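Local coordinates for AlyQ (Persicobacter sp. CCB-QB2, PDB 5XNR), which probably cleaves the polysaccharide alginate by beta-elimination, its lyase domain being joined to a carbohydrate-binding module of the CBM32 family, at residues A148-D153 against E177-Y182; I163-G168 against E181-N186; K189-F194 against E381-D386. One frame throughout, in Å; residues are numbered along the deposited sequence.

Interaction 1 (A148-D153 against E177-Y182); sequences AQIPSD and EANNEY. With K (potassium ion), chain C.
N179 reaches across to the turn that holds Q149 and I150, joining two irregular loops at the surface of the alginate lyase domain, a beta-sandwich of the concanavalin clan. One leads toward strand 161-164 and enters a 3-10 segment at P151; the other runs from strand 170-171 into the edge strand 183-185.

One hydrogen bond spans the contact. N179 ND2 donates it to Q149 O at 2.8 Å, and the bond is nearly straight, lying in the carbonyl plane as well as in that of the N179 amide. The other end of this amide, OD1, accepts from the backbone N of V185, so bonds at both ends fix its rotation and tie the loop pair to the sheet edge.

Van der Waals contacts of aliphatic carbons with oxygens accompany this bond. E177 O points at the I150 side chain, 3.4 Å from I150 CB and 3.5 Å from I150 CD1. I150 CG1 stands between the backbone N and the carbonyl carbon (chi1 62°), which carries CD1 toward the E177 backbone, while CG2 lies near both E177 O and N179 ND2. In the P151 ring CD and CG lie by N179 OD1, CD at 3.6 Å from it, while CB packs on W183.

Bonds inside each loop hold these groups in place. D153 OD2 accepts hydrogen bonds from two successive backbone amides, Q149 N through its anti lone pair and I150 N from above the carboxylate plane, and thereby shapes the turn that offers Q149 O. In the second loop N180 OD1 accepts from Y182 N, an Asx turn that leads into strand 183-185.

Charge enters at E177, whose side chain bends away from I150 to a potassium ion also bound by D171 and T173; the E177 OE2 to potassium distance is 2.6 Å.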
# COMPACT_ATOMS: atom_id res chain seq x y z
N ALA A 148 -12.96 3.06 -8.20
CA ALA A 148 -12.34 3.08 -9.51
C ALA A 148 -12.58 1.75 -10.23
O ALA A 148 -12.53 0.68 -9.61
CB ALA A 148 -10.87 3.40 -9.36
N GLN A 149 -12.88 1.82 -11.53
CA GLN A 149 -13.03 0.63 -12.38
C GLN A 149 -11.91 0.61 -13.42
O GLN A 149 -11.35 -0.44 -13.69
CB GLN A 149 -14.41 0.59 -13.07
CG GLN A 149 -15.48 -0.21 -12.32
CD GLN A 149 -15.06 -1.61 -11.89
OE1 GLN A 149 -14.20 -2.26 -12.50
NE2 GLN A 149 -15.67 -2.10 -10.82
N ILE A 150 -11.62 1.75 -14.02
CA ILE A 150 -10.56 1.85 -15.04
C ILE A 150 -9.53 2.92 -14.63
O ILE A 150 -9.83 3.84 -13.87
CB ILE A 150 -11.14 2.11 -16.45
CG1 ILE A 150 -11.90 3.44 -16.56
CG2 ILE A 150 -12.01 0.94 -16.91
CD1 ILE A 150 -12.41 3.74 -17.98
N PRO A 151 -8.30 2.81 -15.14
CA PRO A 151 -7.28 3.74 -14.65
C PRO A 151 -7.65 5.22 -14.84
O PRO A 151 -7.33 6.04 -13.95
CB PRO A 151 -6.04 3.39 -15.47
CG PRO A 151 -6.30 1.98 -15.94
CD PRO A 151 -7.79 1.97 -16.22
N SER A 152 -8.32 5.58 -15.94
CA SER A 152 -8.70 7.00 -16.16
C SER A 152 -9.59 7.52 -15.02
O SER A 152 -9.72 8.71 -14.86
CB SER A 152 -9.37 7.20 -17.52
OG SER A 152 -10.73 6.81 -17.52
N ASP A 153 -10.19 6.66 -14.22
CA ASP A 153 -11.10 7.12 -13.16
C ASP A 153 -10.32 7.82 -12.04
O ASP A 153 -10.85 8.71 -11.40
CB ASP A 153 -11.88 5.96 -12.54
CG ASP A 153 -12.96 5.40 -13.45
OD1 ASP A 153 -13.38 6.11 -14.38
OD2 ASP A 153 -13.37 4.27 -13.20
N GLU A 177 -9.91 4.28 -21.22
CA GLU A 177 -9.16 3.06 -21.65
C GLU A 177 -9.39 1.93 -20.64
O GLU A 177 -9.58 2.20 -19.44
CB GLU A 177 -7.65 3.29 -21.76
CG GLU A 177 -7.24 3.91 -23.07
CD GLU A 177 -7.48 3.06 -24.31
OE1 GLU A 177 -7.03 1.91 -24.35
OE2 GLU A 177 -8.09 3.58 -25.26
N ALA A 178 -9.38 0.70 -21.15
CA ALA A 178 -9.57 -0.48 -20.31
C ALA A 178 -8.29 -0.76 -19.52
O ALA A 178 -7.20 -0.34 -19.90
CB ALA A 178 -9.95 -1.68 -21.15
N ASN A 179 -8.44 -1.47 -18.42
CA ASN A 179 -7.31 -1.98 -17.69
C ASN A 179 -6.51 -2.92 -18.60
O ASN A 179 -7.12 -3.73 -19.29
CB ASN A 179 -7.74 -2.80 -16.47
CG ASN A 179 -8.46 -1.97 -15.44
OD1 ASN A 179 -7.83 -1.26 -14.67
ND2 ASN A 179 -9.78 -2.06 -15.43
N ASN A 180 -5.18 -2.81 -18.57
CA ASN A 180 -4.30 -3.74 -19.31
C ASN A 180 -3.18 -4.27 -18.38
O ASN A 180 -3.14 -3.93 -17.18
CB ASN A 180 -3.83 -3.11 -20.63
CG ASN A 180 -2.93 -1.90 -20.46
OD1 ASN A 180 -1.84 -2.01 -19.91
ND2 ASN A 180 -3.35 -0.76 -20.97
N GLU A 181 -2.28 -5.10 -18.91
CA GLU A 181 -1.29 -5.79 -18.07
C GLU A 181 -0.19 -4.82 -17.62
O GLU A 181 0.57 -5.16 -16.75
CB GLU A 181 -0.61 -6.94 -18.83
CG GLU A 181 0.35 -6.46 -19.92
CD GLU A 181 1.09 -7.53 -20.71
OE1 GLU A 181 1.72 -8.38 -20.05
OE2 GLU A 181 1.07 -7.47 -21.99
N TYR A 182 -0.11 -3.66 -18.23
CA TYR A 182 0.90 -2.65 -17.91
C TYR A 182 0.32 -1.51 -17.04
O TYR A 182 1.05 -0.88 -16.26
CB TYR A 182 1.49 -2.09 -19.20
CG TYR A 182 2.12 -3.09 -20.13
CD1 TYR A 182 3.07 -3.99 -19.68
CD2 TYR A 182 1.83 -3.10 -21.49
CE1 TYR A 182 3.68 -4.90 -20.52
CE2 TYR A 182 2.44 -3.99 -22.36
CZ TYR A 182 3.38 -4.90 -21.87
OH TYR A 182 3.99 -5.79 -22.71
K K C . -6.91 5.44 -26.58

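Interaction 2 (I163-G168 against E181-N186); sequences ITYPDG and EYWFVN
The ring of Y182 is enclosed between P166 and its own neighbour in the chain, E181. P166 CD sits over one face, 3.6 Å from the centroid of the Y182 ring and offset toward the rim, a CH-pi contact; on the opposite face E181 CG lies above the centre. The D167 carboxylate comes to the edge of the same ring with OD2 near its plane, and the two flat groups are turned 77° apart. A second CH-pi contact is made at W183, where I163 CD1 rests over the five-membered ring at 3.7 Å from its centroid. The Y165 ring receives W183 CB at its edge.

Between these two contacts stands Y165. Its CD1 lies 3.5 Å from Y182 CB, and the two tyrosine rings meet obliquely, their planes 37° apart. Farther out, Y165 OH comes to 3.6 Å from W183 CE3, while its hydrogen bond is made with N180 ND2.

Y182 and W183 share Y165 through their CB atoms but carry their rings to P166 and I163. W183 CG is anti to the backbone N (chi1 -171°) and takes the indole to I163. Y182 CG lies beside its backbone N, and the Y182 and P166 side chains slide past each other in opposite directions.

No hydrogen bond crosses this buried contact; the polar ends have other partners, N202 for Y182 OH and S169 for D167 OD1. D167 lies in a type I turn, closed by G168 N to Y165 O at 3.2 Å, which links strands 161-164 and 170-171. The turn residues Y165 to D167 against Y182 are thus loop packing at the ends of strands, whereas I163 on W183 joins two different antiparallel sheets, as is typical of the interior of a beta-sandwich, here that of the alginate lyase domain.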
# COMPACT_ATOMS: atom_id res chain seq x y z
N ILE A 163 0.47 7.85 -22.13
CA ILE A 163 1.25 6.76 -21.56
C ILE A 163 2.16 6.14 -22.63
O ILE A 163 1.84 6.12 -23.84
CB ILE A 163 0.32 5.70 -20.94
CG1 ILE A 163 1.06 4.85 -19.91
CG2 ILE A 163 -0.35 4.83 -22.00
CD1 ILE A 163 0.14 4.16 -18.93
N THR A 164 3.32 5.67 -22.15
CA THR A 164 4.23 4.87 -22.92
C THR A 164 4.36 3.51 -22.24
O THR A 164 4.61 3.42 -21.05
CB THR A 164 5.59 5.56 -23.10
OG1 THR A 164 5.41 6.79 -23.81
CG2 THR A 164 6.58 4.72 -23.86
N TYR A 165 4.17 2.45 -23.00
CA TYR A 165 4.11 1.11 -22.45
C TYR A 165 5.47 0.45 -22.67
O TYR A 165 6.26 0.92 -23.47
CB TYR A 165 2.96 0.31 -23.10
CG TYR A 165 1.55 0.74 -22.76
CD1 TYR A 165 1.03 0.55 -21.48
CD2 TYR A 165 0.73 1.33 -23.71
CE1 TYR A 165 -0.26 0.94 -21.16
CE2 TYR A 165 -0.57 1.71 -23.41
CZ TYR A 165 -1.06 1.54 -22.12
OH TYR A 165 -2.33 1.92 -21.80
N PRO A 166 5.72 -0.67 -21.98
CA PRO A 166 6.90 -1.50 -22.14
C PRO A 166 7.07 -2.16 -23.51
O PRO A 166 8.17 -2.54 -23.84
CB PRO A 166 6.71 -2.61 -21.11
CG PRO A 166 5.96 -1.92 -20.00
CD PRO A 166 4.96 -1.10 -20.79
N ASP A 167 5.98 -2.33 -24.25
CA ASP A 167 5.98 -2.93 -25.57
C ASP A 167 6.32 -1.86 -26.63
O ASP A 167 6.34 -2.15 -27.82
CB ASP A 167 4.65 -3.64 -25.86
CG ASP A 167 3.46 -2.73 -26.15
OD1 ASP A 167 3.66 -1.49 -26.26
OD2 ASP A 167 2.34 -3.28 -26.30
N GLY A 168 6.61 -0.64 -26.21
CA GLY A 168 7.07 0.39 -27.12
C GLY A 168 5.93 1.23 -27.66
O GLY A 168 6.20 2.28 -28.24
N GLU A 181 -2.28 -5.10 -18.91
CA GLU A 181 -1.29 -5.79 -18.07
C GLU A 181 -0.19 -4.82 -17.62
O GLU A 181 0.57 -5.16 -16.75
CB GLU A 181 -0.61 -6.94 -18.83
CG GLU A 181 0.35 -6.46 -19.92
CD GLU A 181 1.09 -7.53 -20.71
OE1 GLU A 181 1.72 -8.38 -20.05
OE2 GLU A 181 1.07 -7.47 -21.99
N TYR A 182 -0.11 -3.66 -18.23
CA TYR A 182 0.90 -2.65 -17.91
C TYR A 182 0.32 -1.51 -17.04
O TYR A 182 1.05 -0.88 -16.26
CB TYR A 182 1.49 -2.09 -19.20
CG TYR A 182 2.12 -3.09 -20.13
CD1 TYR A 182 3.07 -3.99 -19.68
CD2 TYR A 182 1.83 -3.10 -21.49
CE1 TYR A 182 3.68 -4.90 -20.52
CE2 TYR A 182 2.44 -3.99 -22.36
CZ TYR A 182 3.38 -4.90 -21.87
OH TYR A 182 3.99 -5.79 -22.71
N TRP A 183 -0.99 -1.25 -17.17
CA TRP A 183 -1.67 -0.12 -16.51
C TRP A 183 -3.07 -0.56 -16.11
O TRP A 183 -3.94 -0.67 -16.99
CB TRP A 183 -1.75 1.06 -17.49
CG TRP A 183 -2.22 2.36 -16.93
CD1 TRP A 183 -1.83 2.96 -15.76
CD2 TRP A 183 -3.09 3.30 -17.57
NE1 TRP A 183 -2.42 4.19 -15.63
CE2 TRP A 183 -3.19 4.43 -16.73
CE3 TRP A 183 -3.80 3.29 -18.78
CZ2 TRP A 183 -3.99 5.52 -17.05
CZ3 TRP A 183 -4.60 4.38 -19.09
CH2 TRP A 183 -4.68 5.48 -18.24
N PHE A 184 -3.30 -0.78 -14.82
CA PHE A 184 -4.59 -1.27 -14.34
C PHE A 184 -4.87 -0.79 -12.93
O PHE A 184 -3.98 -0.42 -12.21
CB PHE A 184 -4.62 -2.80 -14.34
CG PHE A 184 -3.45 -3.44 -13.64
CD1 PHE A 184 -2.24 -3.59 -14.28
CD2 PHE A 184 -3.56 -3.87 -12.32
CE1 PHE A 184 -1.16 -4.18 -13.65
CE2 PHE A 184 -2.48 -4.46 -11.68
CZ PHE A 184 -1.28 -4.63 -12.35
N VAL A 185 -6.13 -0.88 -12.54
CA VAL A 185 -6.59 -0.50 -11.20
C VAL A 185 -6.29 -1.64 -10.23
O VAL A 185 -6.53 -2.81 -10.52
CB VAL A 185 -8.09 -0.14 -11.21
CG1 VAL A 185 -8.61 0.13 -9.81
CG2 VAL A 185 -8.38 1.05 -12.13
N ASN A 186 -5.79 -1.31 -9.05
CA ASN A 186 -5.46 -2.35 -8.05
C ASN A 186 -6.76 -2.97 -7.51
O ASN A 186 -7.87 -2.61 -7.93
CB ASN A 186 -4.61 -1.78 -6.90
CG ASN A 186 -5.30 -0.68 -6.14
OD1 ASN A 186 -6.29 -0.12 -6.63
ND2 ASN A 186 -4.80 -0.35 -4.96

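Interaction 3 (K189-F194 against E381-D386); sequences KNAMVF and EVVVYD
M192 and F194 pair with V384 and V382 in neighbouring antiparallel strands of the alginate lyase beta-sandwich. The segments 192-194 and 381-386 run at 158° to each other and their axes are 4.8 Å apart at their closest. V193 and V383 form the non-hydrogen-bonded pair between the two hydrogen-bonded ones.

The strand part is closely packed. Four backbone bonds join it: M192 and V384 exchange two, and F194 and V382 the other two. CA-H...O contacts fill the intervals. On the face with M192 and F194, the side chain of V384 divides its methyl groups: CG1 meets M192 CE at 3.9 Å, and CG2 lies 3.8 Å from F194 CE1. F194 also turns the edge of its ring toward V382 O, and W183 meets this ring from beyond the pair. On the other face V193 CG1 lies against the carboxylate end of E381, 3.6 Å from E381 CD. The E381 chain reaches there fully extended, with CG anti to the backbone N (chi1 -177°), and its two oxygens are held by R195 and T243. A191 CB is tightly placed too, 3.2 Å from V384 O and 3.5 Å from V383 CG1, and it covers one face of the Y385 ring off its centre in a CH-pi contact.

Beyond A191 the pairing gives way to side-chain and water contacts, and exposure rises. On the other side of their strand, facing K239 of strand 233-244, Y385 and D386 form a classic beta bulge. N190 runs beside the Y385 ring, pointing the same way, its amide plane 69° from the ring plane and its OD1 bonded to N186. At this end a water donates to a backbone carbonyl of each segment, 2.7 Å from N190 O and 2.8 Å from Y385 O.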
# COMPACT_ATOMS: atom_id res chain seq x y z
N LYS A 189 -9.23 -0.67 -5.63
CA LYS A 189 -9.96 0.20 -6.53
C LYS A 189 -9.70 1.66 -6.13
O LYS A 189 -10.60 2.52 -6.30
CB LYS A 189 -11.46 -0.09 -6.50
CG LYS A 189 -11.89 -1.51 -6.86
CD LYS A 189 -13.26 -1.58 -7.51
CE LYS A 189 -14.22 -2.56 -6.86
NZ LYS A 189 -14.08 -3.92 -7.43
N ASN A 190 -8.48 1.90 -5.62
CA ASN A 190 -8.07 3.22 -5.12
C ASN A 190 -6.75 3.68 -5.75
O ASN A 190 -6.25 4.74 -5.36
CB ASN A 190 -7.96 3.24 -3.59
CG ASN A 190 -6.99 2.21 -3.03
OD1 ASN A 190 -6.22 1.59 -3.76
ND2 ASN A 190 -7.03 2.05 -1.71
N ALA A 191 -6.16 2.92 -6.68
CA ALA A 191 -4.86 3.33 -7.25
C ALA A 191 -4.68 2.74 -8.65
O ALA A 191 -5.38 1.83 -9.01
CB ALA A 191 -3.74 2.90 -6.34
N MET A 192 -3.77 3.32 -9.43
CA MET A 192 -3.40 2.77 -10.74
C MET A 192 -2.01 2.17 -10.63
O MET A 192 -1.17 2.67 -9.87
CB MET A 192 -3.41 3.80 -11.87
CG MET A 192 -3.28 5.24 -11.42
SD MET A 192 -3.17 6.41 -12.81
CE MET A 192 -2.47 7.78 -11.91
N VAL A 193 -1.81 1.09 -11.38
CA VAL A 193 -0.61 0.30 -11.26
C VAL A 193 0.11 0.35 -12.60
O VAL A 193 -0.45 0.02 -13.62
CB VAL A 193 -0.93 -1.15 -10.87
CG1 VAL A 193 0.33 -1.92 -10.56
CG2 VAL A 193 -1.90 -1.22 -9.71
N PHE A 194 1.37 0.76 -12.54
CA PHE A 194 2.23 0.78 -13.65
C PHE A 194 3.23 -0.38 -13.52
O PHE A 194 4.18 -0.29 -12.74
CB PHE A 194 2.96 2.12 -13.69
CG PHE A 194 2.09 3.34 -13.83
CD1 PHE A 194 1.55 3.96 -12.72
CD2 PHE A 194 1.85 3.90 -15.07
CE1 PHE A 194 0.78 5.11 -12.85
CE2 PHE A 194 1.08 5.05 -15.20
CZ PHE A 194 0.55 5.65 -14.09
N GLU A 381 7.41 -2.19 -10.48
CA GLU A 381 6.03 -1.80 -10.31
C GLU A 381 5.89 -0.62 -9.33
O GLU A 381 6.56 -0.54 -8.32
CB GLU A 381 5.22 -2.99 -9.80
CG GLU A 381 3.73 -2.69 -9.65
CD GLU A 381 2.94 -3.86 -9.10
OE1 GLU A 381 2.47 -4.69 -9.90
OE2 GLU A 381 2.84 -3.94 -7.87
N VAL A 382 4.94 0.25 -9.66
CA VAL A 382 4.65 1.50 -8.95
C VAL A 382 3.13 1.64 -8.90
O VAL A 382 2.45 1.54 -9.92
CB VAL A 382 5.31 2.73 -9.62
CG1 VAL A 382 4.89 4.05 -9.00
CG2 VAL A 382 6.82 2.63 -9.57
N VAL A 383 2.63 1.87 -7.69
CA VAL A 383 1.21 2.00 -7.42
C VAL A 383 0.98 3.46 -7.02
O VAL A 383 1.54 3.91 -6.01
CB VAL A 383 0.75 1.06 -6.29
CG1 VAL A 383 -0.76 1.07 -6.16
CG2 VAL A 383 1.23 -0.38 -6.46
N VAL A 384 0.12 4.15 -7.77
CA VAL A 384 -0.14 5.59 -7.58
C VAL A 384 -1.57 5.79 -7.07
O VAL A 384 -2.53 5.52 -7.77
CB VAL A 384 0.08 6.39 -8.87
CG1 VAL A 384 -0.30 7.83 -8.67
CG2 VAL A 384 1.51 6.28 -9.36
N TYR A 385 -1.69 6.30 -5.84
CA TYR A 385 -2.97 6.49 -5.21
C TYR A 385 -3.54 7.84 -5.64
O TYR A 385 -4.74 7.95 -5.87
CB TYR A 385 -2.82 6.33 -3.70
CG TYR A 385 -2.43 4.94 -3.26
CD1 TYR A 385 -1.11 4.54 -3.23
CD2 TYR A 385 -3.39 3.99 -2.93
CE1 TYR A 385 -0.76 3.24 -2.88
CE2 TYR A 385 -3.05 2.70 -2.57
CZ TYR A 385 -1.73 2.33 -2.53
OH TYR A 385 -1.38 1.05 -2.18
N ASP A 386 -2.69 8.87 -5.75
CA ASP A 386 -3.15 10.22 -6.07
C ASP A 386 -2.01 11.06 -6.63
O ASP A 386 -0.86 10.78 -6.41
CB ASP A 386 -3.69 10.88 -4.81
CG ASP A 386 -4.54 12.12 -5.03
OD1 ASP A 386 -5.25 12.19 -6.05
OD2 ASP A 386 -4.50 12.99 -4.15
O HOH W 1 -7.16 7.20 -4.65

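From the N-terminal side, the loop at 148-153 meets 177-182, closing a loop that contains strands 161-164 and 170-171. Interaction 2 spans the shorter interval from 163-168 to 181-186; it starts inside that loop and finishes on the same stretch, E181 and Y182 being common to both. Interaction 3 follows in series: the chain turns from strand 183-185 into strand 192-197, bonded through F184 and V193, with W183 packing on M192. E381, 187 residues after F194, and its neighbours in strand 379-392 then lie beside that strand. Together they tie the 148-153 loop, the sheet holding strand 161-164 and the edge of the seven-stranded sheet.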